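Long-range contact in Lactamase_B domain-containing protein (Pontibacter korlensis, PDB 6XFR), which probably hydrolyses the beta-lactam ring of antibiotics to a substituted beta-amino acid, as a zinc-dependent class B1 metallo-beta-lactamase: residues Gly159-Gly171 with Pro204-Leu218. Residues are numbered along the deposited sequence; the frame is centred on the assembly and turned at random.
With ZN (zinc ion), chain O.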
loop_
_atom_site.group_PDB
_atom_site.type_symbol
_atom_site.label_atom_id
_atom_site.label_comp_id
_atom_site.label_asym_id
_atom_site.label_seq_id
_atom_site.Cartn_x
_atom_site.Cartn_y
_atom_site.Cartn_z
ATOM N N GLY B 159 9.366 -7.045 -7.962
ATOM C CA GLY B 159 8.812 -8.129 -8.757
ATOM C C GLY B 159 8.683 -9.409 -7.965
ATOM O O GLY B 159 8.468 -9.385 -6.744
ATOM N N CYS B 160 8.875 -10.542 -8.635
ATOM C CA CYS B 160 8.712 -11.801 -7.932
ATOM C C CYS B 160 9.942 -12.155 -7.092
ATOM O O CYS B 160 9.903 -13.153 -6.362
ATOM C CB CYS B 160 8.409 -12.927 -8.939
ATOM S SG CYS B 160 7.258 -12.455 -10.274
ATOM N N LEU B 161 10.974 -11.295 -7.088
ATOM C CA LEU B 161 12.122 -11.480 -6.199
ATOM C C LEU B 161 11.759 -11.249 -4.730
ATOM O O LEU B 161 12.385 -11.831 -3.834
ATOM C CB LEU B 161 13.248 -10.533 -6.616
ATOM C CG LEU B 161 14.654 -10.734 -6.018
ATOM C CD1 LEU B 161 15.159 -12.175 -6.224
ATOM C CD2 LEU B 161 15.649 -9.722 -6.607
ATOM N N VAL B 162 10.762 -10.403 -4.470
ATOM C CA VAL B 162 10.317 -10.054 -3.122
ATOM C C VAL B 162 8.945 -10.659 -2.886
ATOM O O VAL B 162 8.086 -10.624 -3.772
ATOM C CB VAL B 162 10.264 -8.526 -2.934
ATOM C CG1 VAL B 162 9.899 -8.192 -1.476
ATOM C CG2 VAL B 162 11.596 -7.880 -3.348
ATOM N N LYS B 163 8.715 -11.160 -1.683
ATOM C CA LYS B 163 7.405 -11.682 -1.320
ATOM C C LYS B 163 6.712 -10.716 -0.361
ATOM O O LYS B 163 7.359 -9.918 0.326
ATOM C CB LYS B 163 7.536 -13.077 -0.695
ATOM C CG LYS B 163 7.954 -14.150 -1.690
ATOM C CD LYS B 163 6.994 -15.339 -1.708
ATOM C CE LYS B 163 5.861 -15.138 -2.695
ATOM N NZ LYS B 163 6.400 -15.089 -4.078
ATOM N N ASP B 164 5.378 -10.762 -0.357
ATOM C CA ASP B 164 4.595 -9.928 0.546
ATOM C C ASP B 164 4.581 -10.540 1.950
ATOM O O ASP B 164 4.905 -11.724 2.153
ATOM C CB ASP B 164 3.152 -9.717 0.037
ATOM C CG ASP B 164 2.265 -10.977 0.138
ATOM O OD1 ASP B 164 2.219 -11.752 -0.840
ATOM O OD2 ASP B 164 1.587 -11.200 1.171
ATOM N N LEU B 165 4.214 -9.699 2.931
ATOM C CA LEU B 165 4.340 -10.056 4.348
ATOM C C LEU B 165 3.377 -11.160 4.788
ATOM O O LEU B 165 3.578 -11.751 5.864
ATOM C CB LEU B 165 4.156 -8.806 5.206
ATOM C CG LEU B 165 5.298 -7.796 5.113
ATOM C CD1 LEU B 165 4.917 -6.551 5.851
ATOM C CD2 LEU B 165 6.538 -8.394 5.682
ATOM N N GLN B 166 2.363 -11.469 3.979
ATOM C CA GLN B 166 1.448 -12.563 4.265
ATOM C C GLN B 166 1.738 -13.833 3.467
ATOM O O GLN B 166 0.978 -14.798 3.577
ATOM C CB GLN B 166 0.003 -12.104 4.042
ATOM C CG GLN B 166 -0.498 -11.280 5.208
ATOM C CD GLN B 166 -1.911 -10.802 5.018
ATOM O OE1 GLN B 166 -2.282 -10.375 3.913
ATOM N NE2 GLN B 166 -2.726 -10.868 6.101
ATOM N N ALA B 167 2.794 -13.862 2.659
ATOM C CA ALA B 167 3.208 -15.113 2.022
ATOM C C ALA B 167 3.828 -16.042 3.064
ATOM O O ALA B 167 4.660 -15.614 3.874
ATOM C CB ALA B 167 4.208 -14.838 0.893
ATOM N N LYS B 168 3.420 -17.310 3.058
ATOM C CA LYS B 168 3.941 -18.261 4.033
ATOM C C LYS B 168 5.056 -19.143 3.494
ATOM O O LYS B 168 5.728 -19.816 4.283
ATOM C CB LYS B 168 2.815 -19.155 4.552
ATOM C CG LYS B 168 1.597 -18.377 4.933
ATOM C CD LYS B 168 1.859 -17.621 6.208
ATOM C CE LYS B 168 0.576 -17.479 6.989
ATOM N NZ LYS B 168 0.280 -16.056 7.315
ATOM N N ASN B 169 5.253 -19.163 2.179
ATOM C CA ASN B 169 6.376 -19.854 1.571
ATOM C C ASN B 169 6.739 -19.099 0.301
ATOM O O ASN B 169 6.162 -18.049 -0.004
ATOM C CB ASN B 169 6.048 -21.319 1.280
ATOM C CG ASN B 169 4.674 -21.496 0.696
ATOM O OD1 ASN B 169 4.349 -20.919 -0.351
ATOM N ND2 ASN B 169 3.843 -22.281 1.379
ATOM N N LEU B 170 7.698 -19.636 -0.446
ATOM C CA LEU B 170 8.200 -18.967 -1.644
ATOM C C LEU B 170 7.414 -19.329 -2.903
ATOM O O LEU B 170 7.687 -18.767 -3.973
ATOM C CB LEU B 170 9.675 -19.306 -1.843
ATOM C CG LEU B 170 10.542 -19.082 -0.616
ATOM C CD1 LEU B 170 11.700 -20.057 -0.690
ATOM C CD2 LEU B 170 11.032 -17.650 -0.583
ATOM N N GLY B 171 6.397 -20.174 -2.775
ATOM C CA GLY B 171 5.593 -20.543 -3.919
ATOM C C GLY B 171 6.314 -21.568 -4.748
ATOM O O GLY B 171 6.811 -22.564 -4.217
ATOM N N PRO B 204 0.260 -7.629 -1.380
ATOM C CA PRO B 204 0.280 -6.192 -1.052
ATOM C C PRO B 204 1.688 -5.700 -0.787
ATOM O O PRO B 204 2.553 -6.445 -0.328
ATOM C CB PRO B 204 -0.595 -6.094 0.208
ATOM C CG PRO B 204 -1.378 -7.435 0.244
ATOM C CD PRO B 204 -0.441 -8.436 -0.369
ATOM N N TRP B 205 1.916 -4.430 -1.087
ATOM C CA TRP B 205 3.220 -3.826 -0.856
ATOM C C TRP B 205 3.348 -3.343 0.600
ATOM O O TRP B 205 2.388 -3.318 1.364
ATOM C CB TRP B 205 3.451 -2.689 -1.849
ATOM C CG TRP B 205 2.182 -1.894 -2.180
ATOM C CD1 TRP B 205 1.823 -0.667 -1.677
ATOM C CD2 TRP B 205 1.113 -2.281 -3.080
ATOM N NE1 TRP B 205 0.614 -0.270 -2.199
ATOM C CE2 TRP B 205 0.156 -1.233 -3.063
ATOM C CE3 TRP B 205 0.871 -3.416 -3.896
ATOM C CZ2 TRP B 205 -1.024 -1.277 -3.832
ATOM C CZ3 TRP B 205 -0.301 -3.450 -4.670
ATOM C CH2 TRP B 205 -1.236 -2.384 -4.624
ATOM N N GLY B 206 4.553 -3.005 1.001
ATOM C CA GLY B 206 4.794 -2.544 2.358
ATOM C C GLY B 206 6.072 -1.743 2.470
ATOM O O GLY B 206 6.552 -1.167 1.502
ATOM N N ASP B 207 6.638 -1.718 3.670
ATOM C CA ASP B 207 7.912 -1.032 3.834
ATOM C C ASP B 207 9.048 -2.035 3.645
ATOM O O ASP B 207 8.884 -3.080 3.012
ATOM C CB ASP B 207 7.965 -0.282 5.169
ATOM C CG ASP B 207 7.738 -1.170 6.390
ATOM O OD1 ASP B 207 7.552 -2.406 6.231
ATOM O OD2 ASP B 207 7.747 -0.590 7.530
ATOM N N GLN B 208 10.223 -1.706 4.154
ATOM C CA GLN B 208 11.379 -2.564 3.951
ATOM C C GLN B 208 11.275 -3.868 4.739
ATOM O O GLN B 208 12.192 -4.680 4.660
ATOM C CB GLN B 208 12.639 -1.784 4.331
ATOM C CG GLN B 208 12.790 -1.558 5.851
ATOM C CD GLN B 208 11.894 -0.445 6.408
ATOM O OE1 GLN B 208 11.022 0.102 5.705
ATOM N NE2 GLN B 208 12.116 -0.097 7.675
ATOM N N SER B 209 10.181 -4.075 5.486
ATOM C CA SER B 209 9.856 -5.349 6.115
ATOM C C SER B 209 9.661 -6.460 5.089
ATOM O O SER B 209 9.795 -7.637 5.431
ATOM C CB SER B 209 8.570 -5.218 6.948
ATOM O OG SER B 209 8.753 -4.607 8.221
ATOM N N LEU B 210 9.299 -6.122 3.848
ATOM C CA LEU B 210 9.152 -7.143 2.814
ATOM C C LEU B 210 10.491 -7.800 2.462
ATOM O O LEU B 210 10.523 -8.946 1.988
ATOM C CB LEU B 210 8.484 -6.528 1.586
ATOM C CG LEU B 210 6.971 -6.662 1.548
ATOM C CD1 LEU B 210 6.305 -5.518 2.288
ATOM C CD2 LEU B 210 6.448 -6.743 0.139
ATOM N N LEU B 211 11.604 -7.088 2.636
ATOM C CA LEU B 211 12.896 -7.712 2.386
ATOM C C LEU B 211 13.250 -8.663 3.514
ATOM O O LEU B 211 13.574 -9.836 3.273
ATOM C CB LEU B 211 13.987 -6.663 2.218
ATOM C CG LEU B 211 13.600 -5.582 1.206
ATOM C CD1 LEU B 211 14.617 -4.426 1.245
ATOM C CD2 LEU B 211 13.455 -6.185 -0.205
ATOM N N SER B 212 13.144 -8.198 4.761
ATOM C CA SER B 212 13.464 -9.109 5.855
ATOM C C SER B 212 12.531 -10.320 5.881
ATOM O O SER B 212 12.997 -11.429 6.161
ATOM C CB SER B 212 13.455 -8.376 7.202
ATOM O OG SER B 212 12.463 -7.385 7.244
ATOM N N HIS B 213 11.238 -10.155 5.538
ATOM C CA HIS B 213 10.328 -11.306 5.525
ATOM C C HIS B 213 10.718 -12.299 4.434
ATOM O O HIS B 213 10.624 -13.521 4.626
ATOM C CB HIS B 213 8.865 -10.865 5.360
ATOM C CG HIS B 213 7.894 -12.004 5.196
ATOM N ND1 HIS B 213 7.636 -12.920 6.195
ATOM C CD2 HIS B 213 7.107 -12.366 4.148
ATOM C CE1 HIS B 213 6.755 -13.809 5.765
ATOM N NE2 HIS B 213 6.406 -13.490 4.531
ATOM N N THR B 214 11.123 -11.801 3.270
ATOM C CA THR B 214 11.587 -12.718 2.244
ATOM C C THR B 214 12.847 -13.446 2.698
ATOM O O THR B 214 12.925 -14.677 2.606
ATOM C CB THR B 214 11.814 -11.947 0.952
ATOM O OG1 THR B 214 10.540 -11.443 0.498
ATOM C CG2 THR B 214 12.443 -12.839 -0.108
ATOM N N LEU B 215 13.785 -12.720 3.320
ATOM C CA LEU B 215 14.949 -13.372 3.912
ATOM C C LEU B 215 14.548 -14.480 4.884
ATOM O O LEU B 215 15.158 -15.556 4.915
ATOM C CB LEU B 215 15.790 -12.334 4.648
ATOM C CG LEU B 215 17.281 -12.608 4.589
ATOM C CD1 LEU B 215 17.723 -12.388 3.137
ATOM C CD2 LEU B 215 18.035 -11.731 5.571
ATOM N N SER B 216 13.533 -14.222 5.701
ATOM C CA SER B 216 13.087 -15.208 6.671
ATOM C C SER B 216 12.529 -16.460 5.988
ATOM O O SER B 216 12.798 -17.586 6.420
ATOM C CB SER B 216 12.054 -14.550 7.589
ATOM O OG SER B 216 11.379 -15.504 8.390
ATOM N N LEU B 217 11.727 -16.286 4.938
ATOM C CA LEU B 217 11.186 -17.435 4.216
ATOM C C LEU B 217 12.281 -18.301 3.587
ATOM O O LEU B 217 12.134 -19.524 3.507
ATOM C CB LEU B 217 10.214 -16.959 3.129
ATOM C CG LEU B 217 8.877 -16.371 3.565
ATOM C CD1 LEU B 217 8.108 -15.951 2.330
ATOM C CD2 LEU B 217 8.082 -17.351 4.410
ATOM N N LEU B 218 13.364 -17.684 3.132
ATOM C CA LEU B 218 14.461 -18.356 2.434
ATOM C C LEU B 218 15.385 -19.210 3.299
ATOM O O LEU B 218 15.096 -20.361 3.600
ATOM C CB LEU B 218 15.310 -17.305 1.709
ATOM C CG LEU B 218 14.702 -16.923 0.382
ATOM C CD1 LEU B 218 15.290 -15.605 -0.116
ATOM C CD2 LEU B 218 14.963 -18.061 -0.620
HETATM ZN ZN ZN O . 5.582 -14.096 -10.453
HETATM O O HOH W 1 5.940 -15.646 -8.778
#
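Leu210 and Leu165 meet at about a right angle, with Leu165 CG lying 3.8 Å from Leu210 CD1. They belong to the apolar part of the seam between the zinc-ligand loop 159-171 and the C-terminal helix 209-217, at the helix's first turn. Beside them Val162 sets CG1 against Leu210 CB, while its other methyl, CG2, reaches Leu211 CD2. Farther along, Leu170 and Leu217 run antiparallel alongside each other, Leu170 CD2 resting on Leu217 CB, and Leu170 CD1 comes to 3.8 Å from Leu218 CD2. The apolar contacts thus extend from the first to the last turn of the helix.

Polar groups of the helix bind the loop backbone directly. Thr214 OG1 accepts from Lys163 N at 2.9 Å in a nearly straight bond (166°) and itself donates to Leu210 O, one turn back; chi1 of -65° turns the hydroxyl toward that carbonyl while leaving it facing Lys163 N. The imidazole of His213 has Leu217 CG over one face and Leu165 O over the opposite one, both displaced toward the rim. From its edge NE2 donates to Ala167 O, 2.8 Å away in the ring plane; this bond, although bent (143°), and the two flanking groups together limit the ring's rotation. Within the loop, Asp164 OD2 takes Gln166 N in an Asx turn, met from above the carboxylate plane, while Asp164 CB approaches Pro204 O.

At one end of the loop Cys160 SG binds zinc at 2.4 Å, sharing the metal with Asp82 and His202; beside the helix start, Leu165 of the loop also packs on Ile13 of the second subunit. Because a carbonyl can only accept, the short contact to Ala167 O is consistent with a proton on His213 NE2, and the loop following the zinc ligand is fastened to the helix by backbone-directed hydrogen bonds as well as by leucine packing.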